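Local coordinates for tight junction protein ZO-3 (Homo sapiens, PDB 3KFV) that links tight-junction membrane proteins such as claudins and occludin to the actin cytoskeleton as a MAGUK scaffold, seen here as its SH3 and guanylate kinase-like fragment, at residues Phe5-His10 with Tyr134-Leu139; Thr9-Glu14 with Gln74-Glu79; Pro147-Gly152 with Tyr218-Val223; Phe170-Thr175 with His200-Val205. All blocks are in the same frame, centred on the assembly; numbering follows the deposited sequence.

Contact 1. Residues Phe5-His10 with Tyr134-Leu139; sequences FYIRTH and YERVVL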
# COMPACT_ATOMS: atom_id res chain seq x y z
N PHE A 5 -0.14 -14.47 -18.97
CA PHE A 5 -0.02 -13.05 -18.67
C PHE A 5 -0.42 -12.79 -17.23
O PHE A 5 -0.73 -13.72 -16.48
CB PHE A 5 -0.94 -12.26 -19.60
CG PHE A 5 -2.29 -12.87 -19.76
CD1 PHE A 5 -2.61 -13.57 -20.91
CD2 PHE A 5 -3.24 -12.78 -18.76
CE1 PHE A 5 -3.86 -14.14 -21.07
CE2 PHE A 5 -4.48 -13.35 -18.90
CZ PHE A 5 -4.80 -14.03 -20.06
N TYR A 6 -0.42 -11.52 -16.85
CA TYR A 6 -0.83 -11.13 -15.51
C TYR A 6 -2.14 -10.38 -15.59
O TYR A 6 -2.38 -9.62 -16.52
CB TYR A 6 0.24 -10.26 -14.84
CG TYR A 6 1.56 -10.97 -14.63
CD1 TYR A 6 1.75 -11.85 -13.57
CD2 TYR A 6 2.63 -10.75 -15.49
CE1 TYR A 6 2.96 -12.50 -13.38
CE2 TYR A 6 3.84 -11.39 -15.31
CZ TYR A 6 4.01 -12.26 -14.26
OH TYR A 6 5.23 -12.89 -14.09
N ILE A 7 -3.00 -10.60 -14.60
CA ILE A 7 -4.32 -10.01 -14.62
C ILE A 7 -4.62 -9.34 -13.28
O ILE A 7 -4.24 -9.84 -12.22
CB ILE A 7 -5.39 -11.07 -14.96
CG1 ILE A 7 -6.42 -10.50 -15.93
CG2 ILE A 7 -6.05 -11.60 -13.70
CD1 ILE A 7 -5.89 -10.30 -17.32
N ARG A 8 -5.29 -8.19 -13.34
CA ARG A 8 -5.78 -7.55 -12.13
C ARG A 8 -7.31 -7.61 -12.10
O ARG A 8 -7.97 -7.34 -13.10
CB ARG A 8 -5.27 -6.12 -12.04
CG ARG A 8 -5.10 -5.63 -10.62
CD ARG A 8 -4.29 -4.34 -10.56
NE ARG A 8 -5.00 -3.17 -11.06
CZ ARG A 8 -5.34 -2.13 -10.31
NH1 ARG A 8 -5.03 -2.11 -9.02
NH2 ARG A 8 -5.99 -1.10 -10.84
N THR A 9 -7.87 -7.99 -10.95
CA THR A 9 -9.30 -8.23 -10.84
C THR A 9 -10.04 -7.00 -10.30
O THR A 9 -9.61 -6.39 -9.33
CB THR A 9 -9.59 -9.46 -9.94
OG1 THR A 9 -9.10 -9.21 -8.62
CG2 THR A 9 -8.89 -10.69 -10.49
N HIS A 10 -11.16 -6.65 -10.93
CA HIS A 10 -11.91 -5.46 -10.54
C HIS A 10 -13.35 -5.77 -10.12
O HIS A 10 -14.26 -4.95 -10.27
CB HIS A 10 -11.87 -4.41 -11.65
CG HIS A 10 -10.51 -3.86 -11.89
ND1 HIS A 10 -9.98 -2.83 -11.13
CD2 HIS A 10 -9.55 -4.20 -12.78
CE1 HIS A 10 -8.76 -2.56 -11.54
NE2 HIS A 10 -8.47 -3.37 -12.55
N TYR A 134 -11.44 -7.60 -15.86
CA TYR A 134 -10.06 -8.07 -15.91
C TYR A 134 -9.20 -7.03 -16.60
O TYR A 134 -9.54 -6.53 -17.68
CB TYR A 134 -9.94 -9.38 -16.69
CG TYR A 134 -10.29 -10.63 -15.90
CD1 TYR A 134 -10.51 -10.58 -14.53
CD2 TYR A 134 -10.37 -11.86 -16.54
CE1 TYR A 134 -10.82 -11.73 -13.82
CE2 TYR A 134 -10.68 -13.01 -15.84
CZ TYR A 134 -10.90 -12.94 -14.48
OH TYR A 134 -11.20 -14.09 -13.79
N GLU A 135 -8.08 -6.70 -15.97
CA GLU A 135 -7.14 -5.73 -16.53
C GLU A 135 -5.79 -6.40 -16.67
O GLU A 135 -5.16 -6.75 -15.68
CB GLU A 135 -7.03 -4.53 -15.60
CG GLU A 135 -6.22 -3.38 -16.14
CD GLU A 135 -5.75 -2.42 -15.05
OE1 GLU A 135 -5.19 -1.35 -15.39
OE2 GLU A 135 -5.92 -2.75 -13.86
N ARG A 136 -5.34 -6.59 -17.90
CA ARG A 136 -4.00 -7.12 -18.11
C ARG A 136 -2.96 -6.12 -17.62
O ARG A 136 -3.01 -4.94 -17.98
CB ARG A 136 -3.77 -7.47 -19.59
CG ARG A 136 -4.57 -8.68 -20.07
CD ARG A 136 -4.11 -9.15 -21.45
NE ARG A 136 -2.68 -9.42 -21.50
CZ ARG A 136 -2.08 -10.14 -22.44
NH1 ARG A 136 -2.78 -10.69 -23.42
NH2 ARG A 136 -0.76 -10.33 -22.39
N VAL A 137 -2.04 -6.58 -16.78
CA VAL A 137 -1.01 -5.72 -16.21
C VAL A 137 0.39 -6.27 -16.46
O VAL A 137 0.57 -7.48 -16.65
CB VAL A 137 -1.19 -5.51 -14.68
CG1 VAL A 137 -2.42 -4.67 -14.38
CG2 VAL A 137 -1.26 -6.84 -13.95
N VAL A 138 1.38 -5.39 -16.46
CA VAL A 138 2.79 -5.79 -16.56
C VAL A 138 3.58 -5.09 -15.46
O VAL A 138 3.10 -4.13 -14.86
CB VAL A 138 3.40 -5.46 -17.94
CG1 VAL A 138 2.89 -6.41 -19.02
CG2 VAL A 138 3.14 -4.00 -18.32
N LEU A 139 4.80 -5.57 -15.20
CA LEU A 139 5.68 -4.95 -14.21
C LEU A 139 6.65 -3.94 -14.82
O LEU A 139 7.35 -4.25 -15.78
CB LEU A 139 6.47 -6.01 -13.45
CG LEU A 139 5.74 -6.83 -12.39
CD1 LEU A 139 6.65 -7.94 -11.87
CD2 LEU A 139 5.25 -5.95 -11.24
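In the SH3 sheet, strand 5-9 runs antiparallel to strand 134-141, with I7 facing R136, R8 facing E135 and T9 facing Y134. R8 and E135 are a hydrogen-bonded pair. R8 N donates to E135 O at 2.8 Å, and E135 N donates back to R8 O at 2.9 Å. Their side chains lie alongside each other and point the same way. At chi1 -173° the E135 chain leaves CB pointing away from its own backbone N and stays extended, which carries the carboxylate to both R8 and H10. OE2 is gripped twice, from opposite faces of the carboxylate plane. R8 NE forms a salt bridge to E135 OE2 at 3.0 Å, with the oxygen in the guanidinium plane. H10 NE2 reaches E135 OE2 at 2.9 Å from above the carboxylate plane. H10 ND1 bonds to the hydroxyl of Y215, so both ring nitrogens are held. This is the split SH3 fold of MAGUK proteins: strands 134-141 and 294-298, which flank the parallel-sheet core in sequence, join the SH3 strands. On the opposite sheet face, I7 CG1 packs on Y134 CB at 3.8 Å and I7 CD1 meets R136 CG at 3.5 Å. Y134 OH bonds to the backbone oxygen of P67. The R136 guanidinium lays one face against F5, with the two planes 29° apart. R136 NE pairs with E299.

Contact 2. Residues Thr9-Glu14 with Gln74-Glu79; sequences THFELE and QLASLE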
# COMPACT_ATOMS: atom_id res chain seq x y z
N THR A 9 -7.87 -7.99 -10.95
CA THR A 9 -9.30 -8.23 -10.84
C THR A 9 -10.04 -7.00 -10.30
O THR A 9 -9.61 -6.39 -9.33
CB THR A 9 -9.59 -9.46 -9.94
OG1 THR A 9 -9.10 -9.21 -8.62
CG2 THR A 9 -8.89 -10.69 -10.49
N HIS A 10 -11.16 -6.65 -10.93
CA HIS A 10 -11.91 -5.46 -10.54
C HIS A 10 -13.35 -5.77 -10.12
O HIS A 10 -14.26 -4.95 -10.27
CB HIS A 10 -11.87 -4.41 -11.65
CG HIS A 10 -10.51 -3.86 -11.89
ND1 HIS A 10 -9.98 -2.83 -11.13
CD2 HIS A 10 -9.55 -4.20 -12.78
CE1 HIS A 10 -8.76 -2.56 -11.54
NE2 HIS A 10 -8.47 -3.37 -12.55
N PHE A 11 -13.55 -6.97 -9.60
CA PHE A 11 -14.80 -7.33 -8.96
C PHE A 11 -14.52 -8.38 -7.89
O PHE A 11 -13.44 -8.97 -7.87
CB PHE A 11 -15.82 -7.82 -9.99
CG PHE A 11 -15.38 -9.03 -10.77
CD1 PHE A 11 -15.83 -10.30 -10.42
CD2 PHE A 11 -14.52 -8.90 -11.85
CE1 PHE A 11 -15.42 -11.41 -11.13
CE2 PHE A 11 -14.11 -10.01 -12.56
CZ PHE A 11 -14.56 -11.27 -12.20
N GLU A 12 -15.49 -8.61 -7.01
CA GLU A 12 -15.31 -9.56 -5.92
C GLU A 12 -15.78 -10.96 -6.31
O GLU A 12 -16.75 -11.12 -7.05
CB GLU A 12 -16.04 -9.07 -4.66
CG GLU A 12 -15.16 -8.28 -3.68
CD GLU A 12 -14.62 -6.97 -4.25
OE1 GLU A 12 -15.34 -6.31 -5.03
OE2 GLU A 12 -13.48 -6.58 -3.91
N LEU A 13 -15.07 -11.97 -5.82
CA LEU A 13 -15.45 -13.36 -6.05
C LEU A 13 -15.08 -14.21 -4.84
O LEU A 13 -13.98 -14.08 -4.29
CB LEU A 13 -14.76 -13.91 -7.30
CG LEU A 13 -15.17 -15.33 -7.69
CD1 LEU A 13 -16.60 -15.33 -8.22
CD2 LEU A 13 -14.22 -15.91 -8.73
N GLU A 14 -16.01 -15.06 -4.42
CA GLU A 14 -15.79 -15.94 -3.28
C GLU A 14 -15.01 -17.18 -3.69
O GLU A 14 -15.12 -17.64 -4.84
CB GLU A 14 -17.13 -16.36 -2.64
CG GLU A 14 -17.84 -15.28 -1.83
CD GLU A 14 -17.01 -14.76 -0.65
OE1 GLU A 14 -17.36 -13.69 -0.10
OE2 GLU A 14 -16.01 -15.42 -0.27
N GLN A 74 -19.48 -11.39 -17.08
CA GLN A 74 -20.83 -11.66 -16.61
C GLN A 74 -20.93 -11.53 -15.10
O GLN A 74 -21.87 -10.92 -14.57
CB GLN A 74 -21.26 -13.07 -17.02
CG GLN A 74 -21.84 -13.17 -18.42
CD GLN A 74 -21.98 -14.61 -18.89
OE1 GLN A 74 -21.28 -15.51 -18.40
NE2 GLN A 74 -22.88 -14.84 -19.84
N LEU A 75 -19.96 -12.12 -14.40
CA LEU A 75 -19.91 -12.03 -12.95
C LEU A 75 -19.81 -10.59 -12.47
O LEU A 75 -20.29 -10.26 -11.38
CB LEU A 75 -18.74 -12.85 -12.42
CG LEU A 75 -18.89 -14.36 -12.61
CD1 LEU A 75 -17.54 -15.07 -12.52
CD2 LEU A 75 -19.87 -14.92 -11.59
N ALA A 76 -19.21 -9.73 -13.28
CA ALA A 76 -19.09 -8.31 -12.92
C ALA A 76 -20.39 -7.55 -13.18
O ALA A 76 -20.85 -6.80 -12.33
CB ALA A 76 -17.93 -7.66 -13.65
N SER A 77 -20.97 -7.74 -14.37
CA SER A 77 -22.27 -7.14 -14.67
C SER A 77 -23.27 -7.53 -13.60
O SER A 77 -24.06 -6.71 -13.14
CB SER A 77 -22.79 -7.62 -16.03
OG SER A 77 -22.18 -6.89 -17.09
N LEU A 78 -23.22 -8.81 -13.22
CA LEU A 78 -24.06 -9.32 -12.16
C LEU A 78 -23.87 -8.53 -10.87
O LEU A 78 -24.84 -8.04 -10.29
CB LEU A 78 -23.76 -10.80 -11.90
CG LEU A 78 -24.55 -11.82 -12.72
CD1 LEU A 78 -24.26 -13.24 -12.23
CD2 LEU A 78 -26.05 -11.52 -12.66
N GLU A 79 -22.62 -8.41 -10.43
CA GLU A 79 -22.33 -7.74 -9.16
C GLU A 79 -22.73 -6.27 -9.20
O GLU A 79 -23.02 -5.67 -8.18
CB GLU A 79 -20.85 -7.87 -8.80
CG GLU A 79 -20.52 -7.28 -7.43
CD GLU A 79 -19.05 -6.94 -7.26
OE1 GLU A 79 -18.20 -7.84 -7.45
OE2 GLU A 79 -18.74 -5.78 -6.93
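L75 begins the contact on helix 69-82, setting its CB 3.8 Å from CE1 of the F11 ring. The two side chains cross at a slant. Farther out, L75 CD1 approaches L13 CD1 at 4.4 Å, a looser apolar touch. A76 comes next. Its backbone N lies over one face of the F11 ring, and its CB is 4.1 Å from F11 CD2. The F11 ring reaches the helix because CG sits between the backbone N and the carbonyl carbon (chi1 59°). F23 meets the same ring edge-to-face. Segment 9-14 follows the first SH3 strand and corresponds to the start of the RT loop; helix 69-82 follows strand 60-66, so the contact lays this helix against the RT loop. One turn after L75, E79 brings the polar part. Its chain is extended, with CG anti to the backbone N, and its carboxylate passes F11 CB to reach the loop backbone. E79 OE1 accepts E12 N at 2.9 Å through its syn lone pair, with an N-H...O angle of 158°. E79 OE2 lies 3.9 Å from E12 OE1, a close approach of like charges. R25 forms salt bridges with both carboxylates and probably offsets it; R83 is a second partner of E79 OE2.

Contact 3. Residues Pro147-Gly152 with Tyr218-Val223; sequences PVVILG and YYPIVV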
# COMPACT_ATOMS: atom_id res chain seq x y z
N PRO A 147 4.55 7.70 -3.64
CA PRO A 147 4.22 8.25 -2.33
C PRO A 147 4.77 7.35 -1.23
O PRO A 147 4.91 6.15 -1.45
CB PRO A 147 2.69 8.24 -2.32
CG PRO A 147 2.30 8.26 -3.76
CD PRO A 147 3.36 7.47 -4.47
N VAL A 148 5.09 7.91 -0.08
CA VAL A 148 5.64 7.12 1.01
C VAL A 148 4.76 7.25 2.24
O VAL A 148 4.54 8.35 2.74
CB VAL A 148 7.10 7.55 1.36
CG1 VAL A 148 7.63 6.72 2.52
CG2 VAL A 148 8.01 7.42 0.15
N VAL A 149 4.25 6.12 2.71
CA VAL A 149 3.40 6.12 3.89
C VAL A 149 4.18 5.66 5.12
O VAL A 149 4.70 4.54 5.15
CB VAL A 149 2.17 5.21 3.69
CG1 VAL A 149 1.40 5.06 4.98
CG2 VAL A 149 1.27 5.77 2.60
N ILE A 150 4.28 6.52 6.13
CA ILE A 150 4.97 6.15 7.35
C ILE A 150 3.95 5.82 8.43
O ILE A 150 3.18 6.68 8.84
CB ILE A 150 5.89 7.28 7.86
CG1 ILE A 150 6.76 7.84 6.72
CG2 ILE A 150 6.75 6.79 9.04
CD1 ILE A 150 7.98 7.03 6.41
N LEU A 151 3.95 4.56 8.86
CA LEU A 151 3.05 4.09 9.90
C LEU A 151 3.86 3.75 11.14
O LEU A 151 5.03 3.38 11.03
CB LEU A 151 2.29 2.85 9.44
CG LEU A 151 1.49 3.00 8.16
CD1 LEU A 151 0.84 1.67 7.79
CD2 LEU A 151 0.43 4.09 8.31
N GLY A 152 3.24 3.86 12.31
CA GLY A 152 3.97 3.67 13.55
C GLY A 152 4.03 4.95 14.36
O GLY A 152 3.52 5.99 13.93
N TYR A 218 -0.82 4.05 -7.37
CA TYR A 218 0.21 4.94 -6.87
C TYR A 218 1.18 4.14 -6.01
O TYR A 218 2.30 4.56 -5.75
CB TYR A 218 -0.42 6.05 -6.04
CG TYR A 218 -0.84 7.24 -6.87
CD1 TYR A 218 -0.39 8.51 -6.57
CD2 TYR A 218 -1.67 7.08 -7.97
CE1 TYR A 218 -0.76 9.60 -7.33
CE2 TYR A 218 -2.06 8.17 -8.74
CZ TYR A 218 -1.59 9.43 -8.41
OH TYR A 218 -1.96 10.53 -9.17
N TYR A 219 0.71 2.97 -5.57
CA TYR A 219 1.51 2.00 -4.81
C TYR A 219 2.52 2.63 -3.88
O TYR A 219 3.73 2.59 -4.15
CB TYR A 219 2.20 1.00 -5.74
CG TYR A 219 1.24 0.08 -6.44
CD1 TYR A 219 0.48 -0.84 -5.72
CD2 TYR A 219 1.09 0.12 -7.81
CE1 TYR A 219 -0.40 -1.68 -6.35
CE2 TYR A 219 0.21 -0.72 -8.46
CZ TYR A 219 -0.53 -1.62 -7.72
OH TYR A 219 -1.40 -2.46 -8.38
N PRO A 220 2.05 3.18 -2.75
CA PRO A 220 2.95 3.86 -1.82
C PRO A 220 4.01 2.89 -1.35
O PRO A 220 3.81 1.68 -1.44
CB PRO A 220 2.04 4.21 -0.63
CG PRO A 220 0.64 3.97 -1.09
CD PRO A 220 0.71 2.97 -2.18
N ILE A 221 5.13 3.41 -0.88
CA ILE A 221 6.04 2.61 -0.09
C ILE A 221 5.53 2.73 1.35
O ILE A 221 5.42 3.83 1.88
CB ILE A 221 7.49 3.12 -0.19
CG1 ILE A 221 7.98 3.01 -1.64
CG2 ILE A 221 8.40 2.36 0.75
CD1 ILE A 221 9.30 3.72 -1.90
N VAL A 222 5.18 1.60 1.95
CA VAL A 222 4.60 1.63 3.30
C VAL A 222 5.56 1.09 4.35
O VAL A 222 5.93 -0.08 4.31
CB VAL A 222 3.29 0.85 3.38
CG1 VAL A 222 2.72 0.94 4.78
CG2 VAL A 222 2.30 1.39 2.37
N VAL A 223 5.95 1.95 5.28
CA VAL A 223 6.94 1.58 6.29
C VAL A 223 6.38 1.66 7.70
O VAL A 223 5.89 2.71 8.11
CB VAL A 223 8.19 2.47 6.19
CG1 VAL A 223 9.13 2.21 7.37
CG2 VAL A 223 8.90 2.24 4.86
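P147 meets both Y218 and the start of the strand at I221. Its CG meets the edge of the Y218 ring, 3.9 Å from CD1, and the two side chains cross at about a right angle. Its carbonyl O accepts I221 N at 2.8 Å, within the carbonyl plane. V148 pairs with I221 in parallel register, and their side chains share a sheet face with I150 and V223. Helix 278-290 packs on this face. V149 works through both ends of its backbone: V149 N donates to I221 O at 2.7 Å, and V149 O accepts V223 N at 2.9 Å. The second bond is almost straight at both ends, with angles of 173° at the hydrogen and 179° at the carbonyl oxygen. The pair lies in the parallel sheet of the guanylate kinase-like domain, where strand 148-151 is the middle one of five. In active guanylate kinases the equivalent strand leads into the P-loop. The V149 side chain turns to the face opposite V148. CG2 lies anti to the carbonyl carbon there and packs beside P220 CB at 3.7 Å, while V149 CB meets V222 CG2. I150 continues the parallel register with V223. L151 N then donates to V223 O at 2.8 Å. L151 CD1 lies 3.6 Å from V222 CG1, and the L151 side chain also touches I210 of helix 207-215.

Contact 4. Residues Phe170-Thr175 with His200-Val205; sequences FEIAET and HALLDV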
# COMPACT_ATOMS: atom_id res chain seq x y z
N PHE A 170 11.26 15.54 -0.93
CA PHE A 170 10.17 15.20 -0.03
C PHE A 170 9.31 16.41 0.28
O PHE A 170 9.81 17.52 0.46
CB PHE A 170 10.72 14.65 1.30
CG PHE A 170 11.42 13.33 1.16
CD1 PHE A 170 10.71 12.15 1.09
CD2 PHE A 170 12.81 13.27 1.12
CE1 PHE A 170 11.36 10.93 0.98
CE2 PHE A 170 13.46 12.06 1.00
CZ PHE A 170 12.74 10.89 0.93
N GLU A 171 8.00 16.19 0.32
CA GLU A 171 7.08 17.18 0.83
C GLU A 171 5.98 16.45 1.57
O GLU A 171 5.52 15.41 1.11
CB GLU A 171 6.47 18.01 -0.31
CG GLU A 171 5.53 19.09 0.20
CD GLU A 171 4.99 19.99 -0.91
OE1 GLU A 171 3.85 20.49 -0.75
OE2 GLU A 171 5.70 20.19 -1.92
N ILE A 172 5.58 16.97 2.72
CA ILE A 172 4.47 16.38 3.45
C ILE A 172 3.15 16.70 2.75
O ILE A 172 2.86 17.86 2.45
CB ILE A 172 4.41 16.89 4.90
CG1 ILE A 172 5.58 16.32 5.70
CG2 ILE A 172 3.10 16.50 5.55
CD1 ILE A 172 5.65 16.84 7.10
N ALA A 173 2.37 15.67 2.47
CA ALA A 173 1.04 15.85 1.90
C ALA A 173 0.11 16.45 2.95
O ALA A 173 -0.05 15.89 4.03
CB ALA A 173 0.49 14.52 1.41
N GLU A 174 -0.49 17.60 2.63
CA GLU A 174 -1.33 18.31 3.59
C GLU A 174 -2.75 17.72 3.72
O GLU A 174 -3.50 17.69 2.74
CB GLU A 174 -1.41 19.80 3.23
N THR A 175 -3.11 17.28 4.92
CA THR A 175 -4.44 16.71 5.19
C THR A 175 -5.23 17.51 6.23
O THR A 175 -4.66 18.09 7.16
CB THR A 175 -4.36 15.23 5.65
OG1 THR A 175 -4.00 15.16 7.04
CG2 THR A 175 -3.32 14.47 4.83
N HIS A 200 8.82 12.72 -3.42
CA HIS A 200 8.03 11.75 -2.69
C HIS A 200 7.03 12.49 -1.82
O HIS A 200 7.42 13.33 -1.00
CB HIS A 200 8.90 10.89 -1.78
CG HIS A 200 9.90 10.05 -2.50
ND1 HIS A 200 9.54 9.00 -3.32
CD2 HIS A 200 11.25 10.07 -2.50
CE1 HIS A 200 10.62 8.42 -3.80
NE2 HIS A 200 11.68 9.06 -3.33
N ALA A 201 5.75 12.17 -1.98
CA ALA A 201 4.73 12.70 -1.08
C ALA A 201 4.71 11.84 0.18
O ALA A 201 4.50 10.63 0.11
CB ALA A 201 3.37 12.69 -1.76
N LEU A 202 4.94 12.47 1.33
CA LEU A 202 4.95 11.76 2.60
C LEU A 202 3.55 11.76 3.18
O LEU A 202 2.92 12.82 3.31
CB LEU A 202 5.93 12.42 3.57
CG LEU A 202 7.41 12.33 3.20
CD1 LEU A 202 8.22 13.39 3.93
CD2 LEU A 202 7.95 10.95 3.50
N LEU A 203 3.06 10.58 3.55
CA LEU A 203 1.68 10.41 4.01
C LEU A 203 1.58 9.79 5.40
O LEU A 203 2.25 8.80 5.71
CB LEU A 203 0.90 9.53 3.04
CG LEU A 203 0.67 10.06 1.63
CD1 LEU A 203 0.36 8.90 0.71
CD2 LEU A 203 -0.48 11.05 1.65
N ASP A 204 0.71 10.37 6.22
CA ASP A 204 0.35 9.79 7.51
C ASP A 204 -1.12 9.47 7.42
O ASP A 204 -1.96 10.35 7.63
CB ASP A 204 0.58 10.79 8.64
CG ASP A 204 0.42 10.15 10.00
OD1 ASP A 204 0.42 8.89 10.07
OD2 ASP A 204 0.29 10.89 11.01
N VAL A 205 -1.44 8.21 7.11
CA VAL A 205 -2.80 7.85 6.77
C VAL A 205 -3.23 6.50 7.31
O VAL A 205 -2.43 5.77 7.90
CB VAL A 205 -3.03 7.88 5.24
CG1 VAL A 205 -3.10 9.32 4.74
CG2 VAL A 205 -1.93 7.10 4.52
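A beta-alpha-beta crossover of the guanylate kinase-like domain brings F170, E171 and I172 beside H200, A201 and L202. Strand 170-172 leads through helix 188-196 to strand 200-203, and the two strands lie next to each other, parallel. Three backbone bonds join them. E171 N donates to H200 O at 3.2 Å. L202 N donates to E171 O at 3.0 Å and is nearly straight, at 174°. A173 N donates to L202 O at 3.0 Å, so the pairing runs one residue past the first strand. F170 and H200 both have CG anti to the carbonyl carbon, and their side chains lie alongside each other, pointing the same way. The rings meet at a slant, with planes 34° apart and F170 CE1 3.6 Å from H200 CD2. H200 ND1 bonds to the backbone oxygen of R146, which helps set the rotation of the imidazole. The L202 side chain runs at a slant to F170, and its CD1 meets F170 CB at 3.8 Å. The same methyl also reaches I172 CG1, more loosely. Just past the strand, A173 CB touches L203 CD2 at 3.6 Å. E171 sends its carboxylate to a salt bridge with K197. Helix 155-165 covers the F170, I172 and L202 face through T163, M159 and L162. Helix 188-196 packs on the E171, A173 and A201 side. Strand 170-172 lies at one edge of the sheet, and strand 200-203 continues the sheet to strand 148-151.

In the fold
Contacts 1 and 2 belong to the SH3 part and start from overlapping segments, sharing T9 and H10; they touch where Y134 meets F11. Contact 1 is buried and combines antiparallel backbone pairing with charged groups. Contact 2 is at the surface and joins a loop to a helix with one hydrogen bond and apolar packing. Contacts 3 and 4 are both buried in the parallel sheet of the kinase-like domain, with centres about 9 Å apart. Strands 148-151 and 200-203 are neighbours, so V148 links the two. Contact 3 is central and mainly aliphatic; contact 4, at the sheet edge, adds an aromatic pair. Contacts 1 and 3 touch lightly, where R8 packs by Y219.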